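Local coordinates for mitotic checkpoint control protein kinase BUB1 (Drosophila melanogaster, PDB 6JKK) that probably binds ATP and phosphorylates other proteins through this kinase domain, as part of a mitotic checkpoint protein acting at kinetochores, at residues 142-146 with 335-340; 153-159 with 259-263. All blocks are in the same frame, centred on the assembly; numbering follows the deposited sequence.

Interaction 1. Residues 142-146 with 335-340; sequences VCNKV and FNTILQ
The flat ring of Phe335 is met obliquely by one methyl each from Val142 and Val146. Val142 CG1 lies 3.5 Å from Phe335 CZ. Val146 CG2 lies 3.8 Å from Phe335 CE1. The side chains of both valines cross that of Phe335 at about a right angle. At the edge of the ring, in its plane, sits Asn336 OD1 of the same helix. Phe335 CG is anti to its own N (chi1 176°), which carries the ring across toward the two valines. Leu339 and Ile338 widen the apolar patch: Leu339 CD2 is 4.1 Å from Val142 CG1, and Ile338 CG2 faces Val146 CG2. On the more open side Lys145 stretches out fully extended over the C-terminal end of helix 325-339. Lys145 CE passes 3.4 Å from Ile338 O. Lys145 NZ donates to a water 2.7 Å away, and that water donates to Leu339 O. The positive charge probably suits these last helix carbonyls. The axes of the short segments 142-146 and 335-339 cross at 98° and come within 10.5 Å. Leu190 of strand 188-190 touches Val142, Phe335 and Leu339. The contact fastens the C-terminal helix to helix 139-150, the αD helix of the protein kinase C-lobe.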
ATOM      1  N   VAL A 142      10.458  -9.305   2.035  1.00 13.41           N
ATOM      2  CA  VAL A 142      10.213 -10.311   3.067  1.00 12.73           C
ATOM      3  C   VAL A 142       9.841 -11.654   2.450  1.00 16.27           C
ATOM      4  O   VAL A 142      10.392 -12.695   2.814  1.00 17.86           O
ATOM      5  CB  VAL A 142       9.083  -9.852   4.018  1.00 21.69           C
ATOM      6  CG1 VAL A 142       8.659 -10.989   4.941  1.00 16.29           C
ATOM      7  CG2 VAL A 142       9.531  -8.649   4.829  1.00 21.48           C
ATOM      8  N   CYS A 143       8.897 -11.627   1.514  1.00 13.94           N
ATOM      9  CA  CYS A 143       8.446 -12.841   0.828  1.00 16.49           C
ATOM     10  C   CYS A 143       9.603 -13.580   0.156  1.00 19.09           C
ATOM     11  O   CYS A 143       9.709 -14.817   0.198  1.00 19.07           O
ATOM     12  CB  CYS A 143       7.424 -12.440  -0.233  1.00 22.42           C
ATOM     13  SG  CYS A 143       6.231 -13.693  -0.692  1.00 32.43           S
ATOM     14  N   ASN A 144      10.482 -12.816  -0.473  1.00 18.30           N
ATOM     15  CA  ASN A 144      11.594 -13.400  -1.197  1.00 17.28           C
ATOM     16  C   ASN A 144      12.669 -13.894  -0.245  1.00 20.65           C
ATOM     17  O   ASN A 144      13.285 -14.929  -0.480  1.00 21.37           O
ATOM     18  CB  ASN A 144      12.155 -12.385  -2.208  1.00 22.97           C
ATOM     19  CG  ASN A 144      11.237 -12.200  -3.406  1.00 25.05           C
ATOM     20  OD1 ASN A 144      10.579 -13.143  -3.842  1.00 34.69           O
ATOM     21  ND2 ASN A 144      11.180 -10.986  -3.933  1.00 30.71           N
ATOM     22  N   LYS A 145      12.885 -13.163   0.844  1.00 18.19           N
ATOM     23  CA  LYS A 145      13.870 -13.599   1.826  1.00 20.59           C
ATOM     24  C   LYS A 145      13.436 -14.914   2.473  1.00 21.40           C
ATOM     25  O   LYS A 145      14.254 -15.819   2.663  1.00 20.06           O
ATOM     26  CB  LYS A 145      14.104 -12.522   2.889  1.00 22.90           C
ATOM     27  CG  LYS A 145      15.030 -12.961   4.016  1.00 26.34           C
ATOM     28  CD  LYS A 145      15.373 -11.793   4.930  1.00 35.49           C
ATOM     29  CE  LYS A 145      16.371 -12.203   6.008  1.00 43.95           C
ATOM     30  NZ  LYS A 145      16.719 -11.065   6.915  1.00 47.36           N
ATOM     31  N   VAL A 146      12.147 -15.023   2.785  1.00 15.71           N
ATOM     32  CA  VAL A 146      11.599 -16.249   3.390  1.00 16.06           C
ATOM     33  C   VAL A 146      11.765 -17.451   2.452  1.00 18.98           C
ATOM     34  O   VAL A 146      12.138 -18.553   2.879  1.00 19.03           O
ATOM     35  CB  VAL A 146      10.113 -16.065   3.755  1.00 19.76           C
ATOM     36  CG1 VAL A 146       9.435 -17.420   3.996  1.00 24.39           C
ATOM     37  CG2 VAL A 146       9.974 -15.172   4.980  1.00 20.74           C
ATOM     38  N   PHE A 335       8.878 -17.516  11.433  1.00 19.48           N
ATOM     39  CA  PHE A 335       8.883 -16.389  10.507  1.00 18.45           C
ATOM     40  C   PHE A 335       9.683 -15.223  11.075  1.00 17.39           C
ATOM     41  O   PHE A 335      10.529 -14.639  10.383  1.00 18.65           O
ATOM     42  CB  PHE A 335       7.442 -15.945  10.216  1.00 20.67           C
ATOM     43  CG  PHE A 335       7.339 -14.726   9.343  1.00 22.78           C
ATOM     44  CD1 PHE A 335       7.298 -14.849   7.962  1.00 17.42           C
ATOM     45  CD2 PHE A 335       7.275 -13.455   9.900  1.00 21.39           C
ATOM     46  CE1 PHE A 335       7.190 -13.728   7.154  1.00 17.01           C
ATOM     47  CE2 PHE A 335       7.189 -12.337   9.093  1.00 19.85           C
ATOM     48  CZ  PHE A 335       7.131 -12.471   7.723  1.00 19.49           C
ATOM     49  N   ASN A 336       9.407 -14.872  12.331  1.00 18.83           N
ATOM     50  CA  ASN A 336      10.105 -13.761  12.976  1.00 18.50           C
ATOM     51  C   ASN A 336      11.606 -14.020  13.085  1.00 20.86           C
ATOM     52  O   ASN A 336      12.428 -13.106  12.923  1.00 20.73           O
ATOM     53  CB  ASN A 336       9.505 -13.472  14.361  1.00 17.35           C
ATOM     54  CG  ASN A 336       8.198 -12.703  14.285  1.00 19.97           C
ATOM     55  OD1 ASN A 336       7.876 -12.104  13.259  1.00 21.75           O
ATOM     56  ND2 ASN A 336       7.441 -12.701  15.385  1.00 21.24           N
ATOM     57  N   THR A 337      11.963 -15.269  13.356  1.00 19.91           N
ATOM     58  CA  THR A 337      13.373 -15.657  13.440  1.00 26.35           C
ATOM     59  C   THR A 337      14.105 -15.436  12.106  1.00 26.82           C
ATOM     60  O   THR A 337      15.250 -14.977  12.083  1.00 25.15           O
ATOM     61  CB  THR A 337      13.527 -17.119  13.915  1.00 34.81           C
ATOM     62  OG1 THR A 337      13.045 -17.233  15.261  1.00 33.92           O
ATOM     63  CG2 THR A 337      14.989 -17.556  13.874  1.00 35.38           C
ATOM     64  N   ILE A 338      13.437 -15.752  11.000  1.00 25.53           N
ATOM     65  CA  ILE A 338      14.010 -15.535   9.671  1.00 29.44           C
ATOM     66  C   ILE A 338      14.236 -14.037   9.435  1.00 30.44           C
ATOM     67  O   ILE A 338      15.247 -13.633   8.855  1.00 37.60           O
ATOM     68  CB  ILE A 338      13.108 -16.134   8.568  1.00 29.11           C
ATOM     69  CG1 ILE A 338      13.085 -17.662   8.665  1.00 30.65           C
ATOM     70  CG2 ILE A 338      13.576 -15.695   7.177  1.00 30.00           C
ATOM     71  CD1 ILE A 338      11.900 -18.300   7.963  1.00 32.13           C
ATOM     72  N   LEU A 339      13.291 -13.226   9.908  1.00 26.73           N
ATOM     73  CA  LEU A 339      13.366 -11.767   9.814  1.00 25.71           C
ATOM     74  C   LEU A 339      14.547 -11.188  10.577  1.00 29.74           C
ATOM     75  O   LEU A 339      15.189 -10.245  10.107  1.00 29.91           O
ATOM     76  CB  LEU A 339      12.115 -11.132  10.412  1.00 28.47           C
ATOM     77  CG  LEU A 339      10.748 -11.178   9.748  1.00 36.97           C
ATOM     78  CD1 LEU A 339       9.750 -10.465  10.656  1.00 38.70           C
ATOM     79  CD2 LEU A 339      10.794 -10.542   8.375  1.00 31.79           C
ATOM     80  N   GLN A 340      14.789 -11.743  11.765  1.00 36.79           N
ATOM     81  CA  GLN A 340      15.705 -11.187  12.769  1.00 49.09           C
ATOM     82  C   GLN A 340      15.739  -9.654  12.801  1.00 63.85           C
ATOM     83  O   GLN A 340      16.267  -9.050  13.738  1.00 71.82           O
ATOM     84  CB  GLN A 340      17.116 -11.782  12.636  1.00 52.11           C
ATOM     85  CG  GLN A 340      17.825 -11.483  11.322  1.00 58.86           C
ATOM     86  CD  GLN A 340      18.618 -12.670  10.800  1.00 64.63           C
ATOM     87  OE1 GLN A 340      18.943 -13.596  11.545  1.00 69.89           O
ATOM     88  NE2 GLN A 340      18.928 -12.649   9.510  1.00 66.31           N
TER
HETATM   89  O   HOH W   1      14.869  -9.231   7.423  1.00 33.83           O

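Interaction 2. Residues 153-159 with 259-263; sequences NMDEYVV and LLFGR
Val159 and Leu259 form the tight part of this contact, with Leu260 beside them. Val159 CG1 touches Leu259 CB at 3.7 Å and Leu260 CG at 3.9 Å. Met154 runs beside Leu259, pointing the same way. A bend at its last torsion (chi3 -46°) sets Met154 CE 3.9 Å from Leu259 CD2. The other side is looser and wetter. One water takes the N-H of Met154 and donates to Leu259 O. A second donates to Met154 O and to Leu260 O. Two waters thus join the chain before helix 156-175 to the last turn of helix 246-261. Asn153, partly exposed, lies over the carbonyls of Leu260 and Phe261, with Asn153 CB 3.7 Å from Leu260 O. Gly262 leaves the helix there with positive phi (74°). An alanine in place of Asn153 would probably open a gap over the Leu260 and Phe261 carbonyls and uncover the turn at Gly262. Asp155 N-caps helix 156-175, Asp155 OD2 accepting from Tyr157 N at 2.8 Å. Around the contact, Glu156 OE2 accepts hydrogen bonds from Gln287 N and Trp291 NE1, and helix 288-299 covers Val159 and Leu260 through Trp291. Helix 139-150 packs on Met154 and Leu259 through Cys143, while helix 325-339 reaches Val158.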
ATOM      1  N   ASN A 153       7.302 -21.799   0.056  1.00 21.32           N
ATOM      2  CA  ASN A 153       6.481 -20.588   0.054  1.00 26.70           C
ATOM      3  C   ASN A 153       6.258 -20.120   1.481  1.00 20.61           C
ATOM      4  O   ASN A 153       6.407 -20.907   2.422  1.00 23.24           O
ATOM      5  CB  ASN A 153       5.128 -20.844  -0.619  1.00 26.01           C
ATOM      6  CG  ASN A 153       5.175 -20.652  -2.125  1.00 33.89           C
ATOM      7  OD1 ASN A 153       5.842 -19.749  -2.626  1.00 35.33           O
ATOM      8  ND2 ASN A 153       4.457 -21.498  -2.855  1.00 37.09           N
ATOM      9  N   MET A 154       5.908 -18.850   1.650  1.00 17.65           N
ATOM     10  CA  MET A 154       5.502 -18.356   2.966  1.00 17.11           C
ATOM     11  C   MET A 154       4.402 -19.255   3.512  1.00 21.56           C
ATOM     12  O   MET A 154       3.499 -19.658   2.765  1.00 23.09           O
ATOM     13  CB  MET A 154       5.012 -16.912   2.882  1.00 16.57           C
ATOM     14  CG  MET A 154       4.687 -16.302   4.244  1.00 21.15           C
ATOM     15  SD  MET A 154       4.346 -14.533   4.164  1.00 27.33           S
ATOM     16  CE  MET A 154       5.706 -13.997   3.122  1.00 19.04           C
ATOM     17  N   ASP A 155       4.490 -19.582   4.800  1.00 19.50           N
ATOM     18  CA  ASP A 155       3.531 -20.481   5.435  1.00 20.95           C
ATOM     19  C   ASP A 155       2.112 -19.938   5.322  1.00 20.74           C
ATOM     20  O   ASP A 155       1.879 -18.744   5.528  1.00 18.58           O
ATOM     21  CB  ASP A 155       3.889 -20.690   6.901  1.00 21.98           C
ATOM     22  CG  ASP A 155       2.937 -21.624   7.603  1.00 21.69           C
ATOM     23  OD1 ASP A 155       3.230 -22.831   7.674  1.00 26.50           O
ATOM     24  OD2 ASP A 155       1.896 -21.148   8.094  1.00 26.14           O
ATOM     25  N   GLU A 156       1.175 -20.823   4.991  1.00 19.87           N
ATOM     26  CA  GLU A 156      -0.210 -20.436   4.740  1.00 21.09           C
ATOM     27  C   GLU A 156      -0.805 -19.627   5.888  1.00 20.77           C
ATOM     28  O   GLU A 156      -1.508 -18.642   5.663  1.00 19.27           O
ATOM     29  CB  GLU A 156      -1.067 -21.684   4.494  1.00 19.35           C
ATOM     30  CG  GLU A 156      -2.479 -21.359   4.020  1.00 19.06           C
ATOM     31  CD  GLU A 156      -3.438 -22.511   4.177  1.00 20.96           C
ATOM     32  OE1 GLU A 156      -3.010 -23.589   4.642  1.00 22.44           O
ATOM     33  OE2 GLU A 156      -4.629 -22.337   3.839  1.00 24.55           O
ATOM     34  N   TYR A 157      -0.522 -20.037   7.118  1.00 19.69           N
ATOM     35  CA  TYR A 157      -1.110 -19.370   8.278  1.00 19.26           C
ATOM     36  C   TYR A 157      -0.467 -18.011   8.550  1.00 21.36           C
ATOM     37  O   TYR A 157      -1.148 -17.070   8.971  1.00 15.19           O
ATOM     38  CB  TYR A 157      -1.096 -20.297   9.497  1.00 18.32           C
ATOM     39  CG  TYR A 157      -2.142 -21.379   9.370  1.00 17.95           C
ATOM     40  CD1 TYR A 157      -1.898 -22.529   8.624  1.00 19.87           C
ATOM     41  CD2 TYR A 157      -3.389 -21.235   9.962  1.00 18.71           C
ATOM     42  CE1 TYR A 157      -2.861 -23.513   8.493  1.00 18.01           C
ATOM     43  CE2 TYR A 157      -4.355 -22.212   9.835  1.00 21.01           C
ATOM     44  CZ  TYR A 157      -4.088 -23.342   9.098  1.00 23.76           C
ATOM     45  OH  TYR A 157      -5.064 -24.307   8.978  1.00 21.91           O
ATOM     46  N   VAL A 158       0.829 -17.892   8.276  1.00 16.28           N
ATOM     47  CA  VAL A 158       1.466 -16.571   8.306  1.00 15.13           C
ATOM     48  C   VAL A 158       0.803 -15.657   7.273  1.00 13.68           C
ATOM     49  O   VAL A 158       0.545 -14.479   7.546  1.00 16.82           O
ATOM     50  CB  VAL A 158       2.993 -16.655   8.077  1.00 16.37           C
ATOM     51  CG1 VAL A 158       3.588 -15.267   7.931  1.00 19.39           C
ATOM     52  CG2 VAL A 158       3.657 -17.369   9.235  1.00 17.42           C
ATOM     53  N   VAL A 159       0.492 -16.203   6.097  1.00 14.70           N
ATOM     54  CA  VAL A 159      -0.187 -15.405   5.072  1.00 16.50           C
ATOM     55  C   VAL A 159      -1.591 -14.991   5.540  1.00 14.67           C
ATOM     56  O   VAL A 159      -2.015 -13.855   5.308  1.00 14.19           O
ATOM     57  CB  VAL A 159      -0.241 -16.119   3.699  1.00 15.80           C
ATOM     58  CG1 VAL A 159      -0.967 -15.256   2.668  1.00 12.81           C
ATOM     59  CG2 VAL A 159       1.177 -16.449   3.201  1.00 17.77           C
ATOM     60  N   LEU A 259       1.974 -13.804  -1.847  1.00 14.25           N
ATOM     61  CA  LEU A 259       2.388 -14.349  -0.561  1.00 18.16           C
ATOM     62  C   LEU A 259       2.147 -15.854  -0.511  1.00 17.03           C
ATOM     63  O   LEU A 259       3.019 -16.619  -0.095  1.00 17.46           O
ATOM     64  CB  LEU A 259       1.628 -13.658   0.580  1.00 15.04           C
ATOM     65  CG  LEU A 259       1.824 -12.146   0.730  1.00 16.38           C
ATOM     66  CD1 LEU A 259       1.039 -11.610   1.919  1.00 17.20           C
ATOM     67  CD2 LEU A 259       3.288 -11.827   0.889  1.00 14.38           C
ATOM     68  N   LEU A 260       0.958 -16.271  -0.936  1.00 17.54           N
ATOM     69  CA  LEU A 260       0.572 -17.685  -0.903  1.00 21.63           C
ATOM     70  C   LEU A 260       1.376 -18.560  -1.864  1.00 23.09           C
ATOM     71  O   LEU A 260       1.757 -19.690  -1.526  1.00 23.39           O
ATOM     72  CB  LEU A 260      -0.918 -17.831  -1.234  1.00 24.48           C
ATOM     73  CG  LEU A 260      -1.974 -17.715  -0.138  1.00 33.64           C
ATOM     74  CD1 LEU A 260      -3.369 -17.853  -0.720  1.00 32.46           C
ATOM     75  CD2 LEU A 260      -1.747 -18.769   0.936  1.00 33.48           C
ATOM     76  N   PHE A 261       1.621 -18.045  -3.066  1.00 23.12           N
ATOM     77  CA  PHE A 261       2.092 -18.885  -4.158  1.00 23.32           C
ATOM     78  C   PHE A 261       3.497 -18.553  -4.661  1.00 26.13           C
ATOM     79  O   PHE A 261       4.093 -19.334  -5.405  1.00 28.69           O
ATOM     80  CB  PHE A 261       1.075 -18.868  -5.313  1.00 21.30           C
ATOM     81  CG  PHE A 261      -0.299 -19.355  -4.919  1.00 24.53           C
ATOM     82  CD1 PHE A 261      -0.471 -20.632  -4.389  1.00 31.98           C
ATOM     83  CD2 PHE A 261      -1.413 -18.543  -5.088  1.00 25.30           C
ATOM     84  CE1 PHE A 261      -1.732 -21.087  -4.023  1.00 38.41           C
ATOM     85  CE2 PHE A 261      -2.676 -18.986  -4.728  1.00 29.29           C
ATOM     86  CZ  PHE A 261      -2.838 -20.258  -4.192  1.00 34.76           C
ATOM     87  N   GLY A 262       4.030 -17.403  -4.263  1.00 28.47           N
ATOM     88  CA  GLY A 262       5.351 -16.999  -4.721  1.00 33.00           C
ATOM     89  C   GLY A 262       5.349 -16.529  -6.164  1.00 35.11           C
ATOM     90  O   GLY A 262       6.407 -16.272  -6.750  1.00 38.06           O
ATOM     91  N   ARG A 263       4.156 -16.414  -6.740  1.00 30.36           N
ATOM     92  CA  ARG A 263       4.015 -16.011  -8.133  1.00 37.58           C
ATOM     93  C   ARG A 263       3.001 -14.890  -8.256  1.00 33.67           C
ATOM     94  O   ARG A 263       2.121 -14.752  -7.411  1.00 28.44           O
ATOM     95  CB  ARG A 263       3.560 -17.188  -8.994  1.00 44.13           C
ATOM     96  CG  ARG A 263       4.598 -18.269  -9.214  1.00 51.43           C
ATOM     97  CD  ARG A 263       4.036 -19.345 -10.128  1.00 57.79           C
ATOM     98  NE  ARG A 263       2.914 -20.036  -9.501  1.00 58.71           N
ATOM     99  CZ  ARG A 263       2.992 -21.243  -8.949  1.00 66.51           C
ATOM    100  NH1 ARG A 263       4.142 -21.909  -8.958  1.00 72.10           N
ATOM    101  NH2 ARG A 263       1.919 -21.790  -8.396  1.00 64.70           N
TER
HETATM  102  O   HOH W   2       5.580 -17.544  -0.847  1.00 23.20           O
HETATM  103  O   HOH W   3       1.849 -20.573   0.966  1.00 24.76           O

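Overall arrangement
Both contacts lie in the helical C-lobe of the kinase domain, away from the predicted ATP-binding lysine, Lys85. Their centres are about 12 Å apart. Along the chain the order is 142-146, 153-159, 259-263, 335-340, so interaction 1 encloses interaction 2. Helices 139-150 and 156-175 follow one another: helix 139-150 supplies one side of interaction 1, and helix 156-175 with the loop before it supplies one side of interaction 2. The two contacts also touch: Phe335 CD1 is 3.7 Å from Val158 CG1, and Cys143 SG is 3.8 Å from Leu259 CD2. Helices 139-150, 156-175, 246-261 and 325-339 therefore share one continuous packed region. Through it the chain's C-terminal helix is joined to the body of the lobe.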